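Excinuclease ABC, subunit A. (Deinococcus radiodurans, PDB 2VF7) binds DNA, ATP and zinc as a UvrA-family ATPase of the ABC superfamily and probably helps to recognise damaged DNA in excision repair. Local coordinates at residues A617-A622 with L677-R682. The protein carries 1 engineered substitution. Residues are numbered along the deposited sequence; the frame is centred on the assembly and turned at random.
Sequences AATPLA and LEVEYR
Val679 sets its side chain toward the start of helix 620-624, and its two methyls divide the work. CG1 of Val679, held anti to the backbone N (chi1 -176°), meets the hydroxyl of Thr619, whose OG1 lies 3.3 Å away. The same Val679 CG1 also reaches the methyl of Ala622, 4.1 Å from Ala622 CB. Val679 CG2 packs 3.8 Å from Leu621 CD2, and that leucine methyl rests 3.5 Å from the carbonyl O of Glu678; Leu621 itself is only partly exposed. Val679, which Tyr627 also touches, and Ala622 are buried, and this is the tight part of the contact. Thr619 is the N-cap residue. Its OG1 lies between its own backbone N and carbonyl carbon (chi1 49°) and hydrogen-bonds back to the carbonyl O of Phe616, so against Val679 it offers a van der Waals surface while its polar need is met locally.

Toward Tyr681 the fit slackens. Thr619 CG2 comes only within 3.9 Å of Glu680 O and 4.3 Å of Tyr681 CB. Glu678 and Glu680 are exposed; Glu680 sets off away from the helix, while Glu678 forms a salt bridge through OE2 with Arg625. Tyr681 in turn receives Arg682 NH2 at its OH, 3.1 Å away and close to the guanidinium plane, and Arg682 also pairs with Glu704.

The contact is largely van der Waals packing, away from the nucleotide and zinc sites, with neither hydrogen bond nor salt bridge between the two segments. It lays the loop between strand 660-663 and helix 686-690 across the 618-619 link and the first turn of helix 620-624, just after helix 609-617.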
loop_
_atom_site.group_PDB
_atom_site.type_symbol
_atom_site.label_atom_id
_atom_site.label_comp_id
_atom_site.label_asym_id
_atom_site.label_seq_id
_atom_site.Cartn_x
_atom_site.Cartn_y
_atom_site.Cartn_z
ATOM N N ALA A 617 -41.159 -22.219 1.232
ATOM C CA ALA A 617 -41.703 -22.628 2.518
ATOM C C ALA A 617 -42.885 -23.598 2.401
ATOM O O ALA A 617 -43.257 -24.238 3.391
ATOM C CB ALA A 617 -42.108 -21.408 3.309
ATOM N N ALA A 618 -43.468 -23.700 1.199
ATOM C CA ALA A 618 -44.636 -24.566 0.941
ATOM C C ALA A 618 -44.304 -25.935 0.316
ATOM O O ALA A 618 -45.203 -26.672 -0.088
ATOM C CB ALA A 618 -45.639 -23.830 0.084
ATOM N N THR A 619 -43.022 -26.275 0.251
ATOM C CA THR A 619 -42.567 -27.527 -0.361
ATOM C C THR A 619 -42.569 -28.651 0.651
ATOM O O THR A 619 -42.441 -28.394 1.858
ATOM C CB THR A 619 -41.144 -27.395 -0.995
ATOM O OG1 THR A 619 -40.251 -26.792 -0.062
ATOM C CG2 THR A 619 -41.195 -26.542 -2.241
ATOM N N PRO A 620 -42.755 -29.905 0.171
ATOM C CA PRO A 620 -42.741 -31.112 0.995
ATOM C C PRO A 620 -41.587 -31.230 1.999
ATOM O O PRO A 620 -41.808 -31.718 3.119
ATOM C CB PRO A 620 -42.665 -32.257 -0.034
ATOM C CG PRO A 620 -42.624 -31.621 -1.391
ATOM C CD PRO A 620 -43.066 -30.215 -1.240
ATOM N N LEU A 621 -40.379 -30.821 1.605
ATOM C CA LEU A 621 -39.205 -30.958 2.485
ATOM C C LEU A 621 -39.106 -29.840 3.521
ATOM O O LEU A 621 -38.721 -30.088 4.669
ATOM C CB LEU A 621 -37.900 -31.097 1.689
ATOM C CG LEU A 621 -36.584 -31.300 2.446
ATOM C CD1 LEU A 621 -36.452 -32.684 3.128
ATOM C CD2 LEU A 621 -35.403 -31.033 1.514
ATOM N N ALA A 622 -39.460 -28.624 3.112
ATOM C CA ALA A 622 -39.534 -27.482 4.018
ATOM C C ALA A 622 -40.618 -27.711 5.060
ATOM O O ALA A 622 -40.479 -27.308 6.212
ATOM C CB ALA A 622 -39.796 -26.198 3.247
ATOM N N LEU A 677 -30.023 -25.345 1.152
ATOM C CA LEU A 677 -29.909 -25.499 -0.306
ATOM C C LEU A 677 -30.320 -26.895 -0.770
ATOM O O LEU A 677 -30.397 -27.170 -1.979
ATOM C CB LEU A 677 -28.480 -25.175 -0.791
ATOM C CG LEU A 677 -27.859 -23.805 -0.494
ATOM C CD1 LEU A 677 -26.338 -23.909 -0.530
ATOM C CD2 LEU A 677 -28.337 -22.763 -1.470
ATOM N N GLU A 678 -30.577 -27.764 0.203
ATOM C CA GLU A 678 -31.145 -29.097 -0.035
ATOM C C GLU A 678 -32.625 -29.065 -0.420
ATOM O O GLU A 678 -33.151 -30.066 -0.929
ATOM C CB GLU A 678 -30.967 -29.984 1.213
ATOM C CG GLU A 678 -29.523 -30.354 1.530
ATOM C CD GLU A 678 -29.416 -31.368 2.651
ATOM O OE1 GLU A 678 -28.277 -31.829 2.941
ATOM O OE2 GLU A 678 -30.467 -31.716 3.241
ATOM N N VAL A 679 -33.287 -27.934 -0.159
ATOM C CA VAL A 679 -34.715 -27.741 -0.462
ATOM C C VAL A 679 -34.888 -27.170 -1.869
ATOM O O VAL A 679 -34.317 -26.121 -2.201
ATOM C CB VAL A 679 -35.420 -26.803 0.578
ATOM C CG1 VAL A 679 -36.926 -26.691 0.299
ATOM C CG2 VAL A 679 -35.156 -27.274 2.025
ATOM N N GLU A 680 -35.683 -27.858 -2.692
ATOM C CA GLU A 680 -35.917 -27.413 -4.065
ATOM C C GLU A 680 -37.389 -27.182 -4.424
ATOM O O GLU A 680 -38.250 -28.055 -4.224
ATOM C CB GLU A 680 -35.310 -28.396 -5.057
ATOM C CG GLU A 680 -33.815 -28.592 -4.953
ATOM C CD GLU A 680 -33.348 -29.780 -5.786
ATOM O OE1 GLU A 680 -34.185 -30.616 -6.157
ATOM O OE2 GLU A 680 -32.144 -29.878 -6.084
ATOM N N TYR A 681 -37.657 -25.997 -4.956
ATOM C CA TYR A 681 -38.929 -25.662 -5.608
ATOM C C TYR A 681 -38.751 -25.855 -7.111
ATOM O O TYR A 681 -37.967 -25.132 -7.752
ATOM C CB TYR A 681 -39.328 -24.211 -5.303
ATOM C CG TYR A 681 -40.448 -23.656 -6.172
ATOM C CD1 TYR A 681 -41.774 -24.083 -6.018
ATOM C CD2 TYR A 681 -40.185 -22.689 -7.137
ATOM C CE1 TYR A 681 -42.803 -23.569 -6.817
ATOM C CE2 TYR A 681 -41.199 -22.176 -7.925
ATOM C CZ TYR A 681 -42.495 -22.617 -7.759
ATOM O OH TYR A 681 -43.471 -22.082 -8.556
ATOM N N ARG A 682 -39.467 -26.838 -7.648
ATOM C CA ARG A 682 -39.434 -27.204 -9.064
ATOM C C ARG A 682 -38.031 -27.449 -9.601
ATOM O O ARG A 682 -37.658 -26.907 -10.650
ATOM C CB ARG A 682 -40.171 -26.167 -9.925
ATOM C CG ARG A 682 -41.686 -26.320 -9.971
ATOM C CD ARG A 682 -42.209 -25.566 -11.181
ATOM N NE ARG A 682 -42.367 -24.139 -10.917
ATOM C CZ ARG A 682 -42.246 -23.179 -11.834
ATOM N NH1 ARG A 682 -41.928 -23.470 -13.089
ATOM N NH2 ARG A 682 -42.433 -21.908 -11.484
#